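Local coordinates for protein carbohydrate oxidase (Microdochium nivale, PDB 3RJA) that oxidises the C1 hydroxyl of mono-, oligo- and polysaccharides to the lactone with its FAD cofactor, passing the electrons to molecular oxygen to give hydrogen peroxide, at residues A5-A9 against A10-I14; S301-F305 against D306-F310. All blocks are in the same frame, centred on the assembly; numbering follows the deposited sequence. Where two conformers were deposited one is given.

Contact 1 (A5-A9 against A10-I14). With ABL ((2R,3R,4R,5R)-4,5-dihydroxy-2-(hydroxymethyl)-6-oxopiperidin-3-yl beta-D-glucopyranoside), chain H.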
ATOM      1  N   ALA A   5      21.779  24.716   9.180  1.00 20.22           N
ATOM      2  CA  ALA A   5      22.942  24.780  10.082  1.00 21.54           C
ATOM      3  C   ALA A   5      22.906  23.612  11.053  1.00 18.06           C
ATOM      4  O   ALA A   5      23.912  22.947  11.260  1.00 17.37           O
ATOM      5  CB  ALA A   5      22.934  26.096  10.852  1.00 21.75           C
ATOM      6  N   CYS A   6      21.723  23.347  11.612  1.00 16.70           N
ATOM      7  CA  CYS A   6      21.562  22.252  12.586  1.00 17.03           C
ATOM      8  C   CYS A   6      21.905  20.900  11.978  1.00 17.25           C
ATOM      9  O   CYS A   6      22.586  20.100  12.601  1.00 20.50           O
ATOM     10  CB  CYS A   6      20.132  22.196  13.142  1.00 16.85           C
ATOM     11  SG  CYS A   6      19.938  20.974  14.465  0.82 15.81           S
ATOM     12  N   LEU A   7      21.399  20.642  10.774  1.00 15.43           N
ATOM     13  CA  LEU A   7      21.633  19.375  10.117  1.00 15.80           C
ATOM     14  C   LEU A   7      23.119  19.234   9.739  1.00 15.50           C
ATOM     15  O   LEU A   7      23.716  18.169   9.912  1.00 14.94           O
ATOM     16  CB  LEU A   7      20.739  19.254   8.867  1.00 14.98           C
ATOM     17  CG  LEU A   7      19.256  19.070   9.151  1.00 14.63           C
ATOM     18  CD1 LEU A   7      18.412  19.293   7.887  1.00 15.57           C
ATOM     19  CD2 LEU A   7      18.946  17.702   9.825  1.00 13.70           C
ATOM     20  N   SER A   8      23.702  20.312   9.224  1.00 16.70           N
ATOM     21  CA  SER A   8      25.099  20.280   8.797  1.00 19.61           C
ATOM     22  C   SER A   8      26.061  20.088   9.978  1.00 20.14           C
ATOM     23  O   SER A   8      27.019  19.335   9.859  1.00 21.58           O
ATOM     24  CB  SER A   8      25.437  21.524   7.995  1.00 21.77           C
ATOM     25  OG  SER A   8      25.049  21.321   6.655  1.00 28.66           O
ATOM     26  N   ALA A   9      25.775  20.743  11.108  1.00 19.96           N
ATOM     27  CA  ALA A   9      26.534  20.576  12.361  1.00 21.05           C
ATOM     28  C   ALA A   9      26.576  19.138  12.829  1.00 21.42           C
ATOM     29  O   ALA A   9      27.558  18.726  13.439  1.00 22.31           O
ATOM     30  CB  ALA A   9      25.941  21.456  13.479  1.00 19.45           C
ATOM     31  N   ALA A  10      25.511  18.380  12.542  1.00 20.58           N
ATOM     32  CA  ALA A  10      25.422  16.953  12.917  1.00 17.46           C
ATOM     33  C   ALA A  10      25.913  16.000  11.839  1.00 16.65           C
ATOM     34  O   ALA A  10      25.782  14.780  11.977  1.00 17.71           O
ATOM     35  CB  ALA A  10      23.976  16.597  13.316  1.00 17.54           C
ATOM     36  N   GLY A  11      26.502  16.536  10.771  1.00 16.77           N
ATOM     37  CA  GLY A  11      26.974  15.712   9.658  1.00 16.71           C
ATOM     38  C   GLY A  11      25.875  15.120   8.757  1.00 18.40           C
ATOM     39  O   GLY A  11      26.136  14.185   7.994  1.00 16.90           O
ATOM     40  N   VAL A  12      24.650  15.646   8.834  1.00 17.55           N
ATOM     41  CA  VAL A  12      23.550  15.103   8.020  1.00 17.19           C
ATOM     42  C   VAL A  12      23.538  15.766   6.645  1.00 16.06           C
ATOM     43  O   VAL A  12      23.424  16.981   6.564  1.00 15.39           O
ATOM     44  CB  VAL A  12      22.184  15.318   8.691  1.00 17.41           C
ATOM     45  CG1 VAL A  12      21.063  14.832   7.782  1.00 17.26           C
ATOM     46  CG2 VAL A  12      22.146  14.612  10.021  1.00 17.00           C
ATOM     47  N   PRO A  13      23.668  14.968   5.556  1.00 15.89           N
ATOM     48  CA  PRO A  13      23.603  15.572   4.208  1.00 15.51           C
ATOM     49  C   PRO A  13      22.242  16.225   3.967  1.00 15.11           C
ATOM     50  O   PRO A  13      21.204  15.735   4.436  1.00 13.82           O
ATOM     51  CB  PRO A  13      23.831  14.390   3.266  1.00 14.91           C
ATOM     52  CG  PRO A  13      24.458  13.307   4.136  1.00 14.76           C
ATOM     53  CD  PRO A  13      23.910  13.514   5.508  1.00 14.15           C
ATOM     54  N   ILE A  14      22.268  17.383   3.315  1.00 14.98           N
ATOM     55  CA  ILE A  14      21.056  18.115   3.047  1.00 15.51           C
ATOM     56  C   ILE A  14      20.965  18.371   1.556  1.00 15.51           C
ATOM     57  O   ILE A  14      21.979  18.440   0.902  1.00 16.49           O
ATOM     58  CB  ILE A  14      20.961  19.417   3.874  1.00 17.37           C
ATOM     59  CG1 ILE A  14      22.166  20.336   3.641  1.00 18.50           C
ATOM     60  CG2 ILE A  14      20.785  19.083   5.374  1.00 15.96           C
ATOM     61  CD1 ILE A  14      21.974  21.763   4.167  1.00 17.87           C
TER
HETATM   62  C1A ABL H 605      22.044  17.792  -2.956  0.50 21.76           C
HETATM   63  O1A ABL H 605      21.016  18.440  -3.262  0.50 19.31           O
HETATM   64  C2A ABL H 605      23.381  18.022  -3.664  0.50 22.23           C
HETATM   65  O2A ABL H 605      23.075  18.498  -4.972  0.50 23.90           O
HETATM   66  C3A ABL H 605      24.154  16.702  -3.814  0.50 22.79           C
HETATM   67  O3A ABL H 605      25.447  17.004  -4.367  0.50 24.11           O
HETATM   68  C4A ABL H 605      24.333  16.049  -2.472  0.50 21.59           C
HETATM   69  O1  ABL H 605      25.052  14.809  -2.609  0.50 24.03           O
HETATM   70  C5A ABL H 605      22.899  15.659  -2.022  0.50 20.25           C
HETATM   71  N5  ABL H 605      22.023  16.845  -1.992  0.50 20.01           N
HETATM   72  C6A ABL H 605      22.935  15.094  -0.584  0.50 18.31           C
HETATM   73  O6A ABL H 605      23.916  15.760   0.189  0.50 16.40           O
HETATM   74  C1  ABL H 605      26.357  14.611  -2.013  0.50 27.42           C
HETATM   75  C2  ABL H 605      26.820  13.170  -2.301  0.50 28.90           C
HETATM   76  O2  ABL H 605      25.893  12.226  -1.756  0.50 28.96           O
HETATM   77  C3  ABL H 605      28.201  12.926  -1.708  0.50 29.69           C
HETATM   78  O3  ABL H 605      28.646  11.669  -2.183  0.50 30.26           O
HETATM   79  C4  ABL H 605      29.180  14.079  -2.094  0.50 29.86           C
HETATM   80  O4  ABL H 605      30.389  13.954  -1.360  0.50 30.60           O
HETATM   81  C5  ABL H 605      28.551  15.447  -1.807  0.50 29.63           C
HETATM   82  O5  ABL H 605      27.315  15.503  -2.536  0.50 29.53           O
HETATM   83  C6  ABL H 605      29.459  16.647  -2.111  0.50 30.59           C
HETATM   84  O6  ABL H 605      29.954  16.710  -3.423  0.50 30.97           O
HETATM   85  O   HOH W   1      25.068  18.771   5.508  1.00 21.28           O
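Leu7 and Ile14 meet through the methyl CG2 of Ile14, which presses on two carbons of the leucine at once, CB and CD1. The Leu7 CD1 to Ile14 CG2 separation of 3.5 Å is tighter than usual for two carbons. Ile14 CG1 lies between its backbone N and carbonyl carbon (chi1 57°), which places CG2 anti to that carbonyl and against the leucine. The other leucine methyl, CD2, approaches Val12 more loosely, 4.1 Å from its CG1. Leu7 also packs on Cys55 of helix 46-58, and Val12 on Ser51 of the same helix, while a disulfide from Cys6 to Cys55 fastens the two helices covalently.

Among the backbone bonds, Val12 N donates to Leu7 O at 2.9 Å, and Gly11 N donates to Ser8 O at 3.0 Å. Together with the positive phi of Gly11 (73°), these two bonds define a Schellman motif with Gly11 as the C-prime residue, and helix 2-9 ends here. Ala10 N adds only weak bonds, to Cys6 O and Leu7 O.

A water bridges the helix end to the outgoing chain, donating to Val12 O at 2.6 Å and hydrogen-bonded to Ser8 OG at 2.8 Å. Ser8 OG also touches CD1 of Ile14.

Beyond the turn the chain lines a surface sugar site: Pro13 CB comes within 3.4 Å of O6A of the bound lactam disaccharide, and Ile14 O lies 3.3 Å from its N5, while Ile16 N and Thr19 OG1 are hydrogen-bonded to the ligand.

Contact 2 (S301-F305 against D306-F310). With ZN (zinc ion), chain E; ZN (zinc ion), chain D; ABL ((2R,3R,4R,5R)-4,5-dihydroxy-2-(hydroxymethyl)-6-oxopiperidin-3-yl beta-D-glucopyranoside), chain G.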
ATOM      1  N   SER A 301       6.532  -9.480 -14.568  1.00 15.38           N
ATOM      2  CA  SER A 301       5.272  -9.615 -15.312  1.00 14.82           C
ATOM      3  C   SER A 301       4.175  -8.631 -14.892  1.00 15.08           C
ATOM      4  O   SER A 301       3.475  -8.135 -15.746  1.00 14.73           O
ATOM      5  CB  SER A 301       4.725 -11.030 -15.198  1.00 14.52           C
ATOM      6  OG  SER A 301       3.629 -11.180 -16.055  1.00 13.53           O
ATOM      7  N   TYR A 302       4.040  -8.360 -13.587  1.00 15.52           N
ATOM      8  CA  TYR A 302       2.960  -7.481 -13.098  0.50 14.65           C
ATOM      9  C   TYR A 302       3.438  -6.051 -12.771  1.00 14.28           C
ATOM     10  O   TYR A 302       2.680  -5.254 -12.221  1.00 13.69           O
ATOM     11  CB  TYR A 302       2.222  -8.124 -11.901  0.50 14.69           C
ATOM     12  CG  TYR A 302       1.036  -9.018 -12.279  0.50 15.23           C
ATOM     13  CD1 TYR A 302      -0.044  -8.516 -13.007  0.50 15.14           C
ATOM     14  CD2 TYR A 302       1.001 -10.359 -11.910  0.50 15.43           C
ATOM     15  CE1 TYR A 302      -1.120  -9.320 -13.353  0.50 14.93           C
ATOM     16  CE2 TYR A 302      -0.065 -11.178 -12.259  0.50 15.14           C
ATOM     17  CZ  TYR A 302      -1.129 -10.655 -12.970  0.50 15.54           C
ATOM     18  OH  TYR A 302      -2.198 -11.470 -13.304  0.50 14.40           O
ATOM     19  N   SER A 303       4.681  -5.719 -13.158  1.00 13.93           N
ATOM     20  CA  SER A 303       5.309  -4.441 -12.780  0.70 13.36           C
ATOM     21  C   SER A 303       4.874  -3.223 -13.606  1.00 14.83           C
ATOM     22  O   SER A 303       4.989  -2.067 -13.126  1.00 13.26           O
ATOM     23  CB  SER A 303       6.847  -4.553 -12.890  0.70 12.39           C
ATOM     24  OG  SER A 303       7.238  -4.720 -14.243  0.70  9.40           O
ATOM     25  N   ASN A 304       4.432  -3.476 -14.844  1.00 14.79           N
ATOM     26  CA  ASN A 304       4.118  -2.431 -15.814  1.00 17.02           C
ATOM     27  C   ASN A 304       5.353  -1.657 -16.294  1.00 17.82           C
ATOM     28  O   ASN A 304       5.217  -0.544 -16.788  1.00 18.97           O
ATOM     29  CB  ASN A 304       3.066  -1.453 -15.272  1.00 19.12           C
ATOM     30  CG  ASN A 304       1.692  -2.079 -15.176  1.00 23.98           C
ATOM     31  OD1 ASN A 304       1.293  -2.837 -16.060  1.00 26.43           O
ATOM     32  ND2 ASN A 304       0.964  -1.781 -14.093  1.00 25.59           N
ATOM     33  N   PHE A 305       6.545  -2.225 -16.120  1.00 17.55           N
ATOM     34  CA  PHE A 305       7.799  -1.600 -16.590  1.00 18.13           C
ATOM     35  C   PHE A 305       8.679  -2.641 -17.241  1.00 17.76           C
ATOM     36  O   PHE A 305       8.446  -3.851 -17.089  1.00 15.58           O
ATOM     37  CB  PHE A 305       8.566  -0.932 -15.431  1.00 18.70           C
ATOM     38  CG  PHE A 305       7.906   0.288 -14.931  1.00 22.08           C
ATOM     39  CD1 PHE A 305       8.161   1.523 -15.537  1.00 22.21           C
ATOM     40  CD2 PHE A 305       6.970   0.214 -13.900  1.00 23.87           C
ATOM     41  CE1 PHE A 305       7.518   2.666 -15.103  1.00 24.19           C
ATOM     42  CE2 PHE A 305       6.306   1.364 -13.446  1.00 26.36           C
ATOM     43  CZ  PHE A 305       6.574   2.593 -14.052  1.00 28.31           C
ATOM     44  N   ASP A 306       9.689  -2.177 -17.979  1.00 18.36           N
ATOM     45  CA  ASP A 306      10.562  -3.111 -18.651  1.00 19.77           C
ATOM     46  C   ASP A 306      11.683  -3.602 -17.712  1.00 18.48           C
ATOM     47  O   ASP A 306      12.494  -4.402 -18.108  1.00 17.14           O
ATOM     48  CB  ASP A 306      11.095  -2.543 -19.985  1.00 21.86           C
ATOM     49  CG  ASP A 306      12.166  -1.478 -19.799  1.00 24.09           C
ATOM     50  OD1 ASP A 306      12.430  -1.041 -18.658  1.00 22.48           O
ATOM     51  OD2 ASP A 306      12.762  -1.076 -20.816  1.00 29.99           O
ATOM     52  N   HIS A 307      11.719  -3.108 -16.478  1.00 17.36           N
ATOM     53  CA  HIS A 307      12.608  -3.679 -15.451  1.00 16.69           C
ATOM     54  C   HIS A 307      11.989  -3.429 -14.072  1.00 15.02           C
ATOM     55  O   HIS A 307      11.075  -2.594 -13.932  1.00 14.93           O
ATOM     56  CB  HIS A 307      14.022  -3.074 -15.535  1.00 15.43           C
ATOM     57  CG  HIS A 307      14.105  -1.666 -15.021  1.00 16.12           C
ATOM     58  ND1 HIS A 307      13.746  -0.569 -15.773  1.00 18.15           N
ATOM     59  CD2 HIS A 307      14.499  -1.177 -13.825  1.00 16.72           C
ATOM     60  CE1 HIS A 307      13.923   0.530 -15.069  1.00 16.61           C
ATOM     61  NE2 HIS A 307      14.382   0.188 -13.882  1.00 16.93           N
ATOM     62  N   VAL A 308      12.476  -4.150 -13.066  1.00 15.00           N
ATOM     63  CA  VAL A 308      11.967  -4.003 -11.699  1.00 16.37           C
ATOM     64  C   VAL A 308      12.937  -3.459 -10.682  1.00 16.51           C
ATOM     65  O   VAL A 308      12.497  -2.956  -9.639  1.00 17.07           O
ATOM     66  CB  VAL A 308      11.350  -5.305 -11.141  1.00 17.46           C
ATOM     67  CG1 VAL A 308      10.208  -5.794 -12.075  1.00 17.57           C
ATOM     68  CG2 VAL A 308      12.379  -6.361 -10.939  1.00 16.29           C
ATOM     69  N   ASP A 309      14.242  -3.550 -10.950  1.00 16.33           N
ATOM     70  CA  ASP A 309      15.209  -3.083  -9.950  1.00 17.61           C
ATOM     71  C   ASP A 309      15.301  -1.552  -9.941  1.00 16.71           C
ATOM     72  O   ASP A 309      16.212  -0.967 -10.536  1.00 17.36           O
ATOM     73  CB  ASP A 309      16.577  -3.750 -10.143  1.00 19.88           C
ATOM     74  CG  ASP A 309      17.537  -3.493  -8.978  1.00 21.31           C
ATOM     75  OD1 ASP A 309      17.138  -2.974  -7.918  1.00 21.93           O
ATOM     76  OD2 ASP A 309      18.723  -3.811  -9.119  1.00 23.62           O
ATOM     77  N   PHE A 310      14.341  -0.912  -9.261  1.00 15.25           N
ATOM     78  CA  PHE A 310      14.300   0.542  -9.147  1.00 16.22           C
ATOM     79  C   PHE A 310      15.083   1.044  -7.952  1.00 15.32           C
ATOM     80  O   PHE A 310      14.854   0.606  -6.808  1.00 15.78           O
ATOM     81  CB  PHE A 310      12.850   1.040  -9.065  1.00 17.20           C
ATOM     82  CG  PHE A 310      12.191   1.234 -10.406  1.00 17.63           C
ATOM     83  CD1 PHE A 310      11.849   0.149 -11.192  1.00 18.61           C
ATOM     84  CD2 PHE A 310      11.912   2.512 -10.878  1.00 18.29           C
ATOM     85  CE1 PHE A 310      11.227   0.338 -12.447  1.00 20.19           C
ATOM     86  CE2 PHE A 310      11.288   2.705 -12.124  1.00 21.12           C
ATOM     87  CZ  PHE A 310      10.936   1.604 -12.896  1.00 18.99           C
TER
HETATM   88 ZN    ZN E 602      14.147  -0.410 -17.885  0.50 23.94          ZN
HETATM   89 ZN    ZN D 601      18.982  -3.059  -6.998  0.50 32.45          ZN
HETATM   90  C1A ABL G 604      -1.860   0.106  -7.192  1.00 42.43           C
HETATM   91  O1A ABL G 604      -1.995  -0.110  -5.965  1.00 45.61           O
HETATM   92  C2A ABL G 604      -2.160  -0.997  -8.228  1.00 42.65           C
HETATM   93  O2A ABL G 604      -1.799  -2.246  -7.641  1.00 39.75           O
HETATM   94  C3A ABL G 604      -1.425  -0.793  -9.577  1.00 38.30           C
HETATM   95  O3A ABL G 604      -2.045  -1.692 -10.531  1.00 38.64           O
HETATM   96  C4A ABL G 604      -1.635   0.630 -10.057  1.00 40.88           C
HETATM   97  O1  ABL G 604      -1.006   0.859 -11.343  1.00 43.18           O
HETATM   98  C5A ABL G 604      -1.006   1.620  -9.017  1.00 40.31           C
HETATM   99  N5  ABL G 604      -1.463   1.324  -7.633  1.00 39.74           N
HETATM  100  C6A ABL G 604      -1.399   3.096  -9.285  1.00 39.00           C
HETATM  101  O6A ABL G 604      -0.433   4.044  -8.795  1.00 35.72           O
HETATM  102  C1  ABL G 604      -1.814   0.809 -12.553  1.00 45.15           C
HETATM  103  C2  ABL G 604      -1.161   1.656 -13.674  1.00 46.58           C
HETATM  104  O2  ABL G 604      -1.037   3.006 -13.211  1.00 51.76           O
HETATM  105  C3  ABL G 604      -2.017   1.563 -14.944  1.00 48.71           C
HETATM  106  O3  ABL G 604      -1.444   2.311 -16.016  1.00 50.06           O
HETATM  107  C4  ABL G 604      -2.212   0.056 -15.314  1.00 46.14           C
HETATM  108  O4  ABL G 604      -2.986  -0.108 -16.493  1.00 48.59           O
HETATM  109  C5  ABL G 604      -2.875  -0.683 -14.145  1.00 44.99           C
HETATM  110  O5  ABL G 604      -2.032  -0.528 -12.977  1.00 45.16           O
HETATM  111  C6  ABL G 604      -3.140  -2.161 -14.456  1.00 40.74           C
HETATM  112  O6  ABL G 604      -2.018  -2.868 -14.875  1.00 36.37           O
HETATM  113  O   HOH W   2      20.017  -4.962  -6.956  0.50  9.87           O
HETATM  114  O   HOH W   3      20.231  -1.574  -7.763  0.50  9.18           O
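The loop after helix 295-301 opens with an ST turn and carries, within a few residues, a sugar-binding asparagine and ligands of two zinc ions. Phe305 and Phe310 join its two halves in a T-shaped (edge-to-face) pair, ring centroids 5.2 Å apart and planes at 69°. The rim atom CZ of Phe310 stands over one face of the Phe305 ring, off centre, 3.8 Å from CD1. Phe310 in turn offers a face to the imidazole of His307, with NE2 above it near the rim. An alanine in place of Phe310 would probably leave that face of Phe305 without its edge partner and the His307 imidazole without the ring that lies across its face. Pro133 packs on both phenylalanines, and the side chain of Phe305 lies about 6 Å from the FAD.

In the conformer described, Ser303 OG sits between its own backbone N and carbonyl carbon (chi1 67°), where the hydroxyl can accept from Phe305 N at 3.2 Å, nearly straight at 161°; it is also hydrogen-bonded to Leu300 O, so two backbone groups hold it. Beside it, Ser303 CB packs against CG1 of Val308. Asn304 extends to the bound substrate analogue, its ND2 donating to O6 at 3.3 Å, a ligand that is also hydrogen-bonded to Tyr72, Gln356, Tyr389 and Arg391.

Asp309, the centre of an inverse gamma turn, holds one zinc ion together with two waters and His114, its carboxylate bidentate. The other zinc ion is held by Asp306 OD1 at 2.0 Å and His307 ND1 at 2.2 Å.

Overall arrangement
From the N terminus, contact 1 comes first: residues 5-14 finish helix 2-9 and turn into the loop before helix 20-25, at the periphery, its centre about 32 Å from the centre of the chain. Nearly three hundred residues later, contact 2 folds the loop between helix 295-301 and strand 318-326, its centre about 17 Å from the centre of the chain. Each closes locally, and the two follow in series without nesting or crossing. The nearest atoms of contacts 1 and 2 are about 19 Å apart. Contact 1 seats the N-terminal helix on helix 46-58, whereas contact 2 lies near the FAD and reaches helix 112-123. Each borders a different molecule of the same substrate analogue.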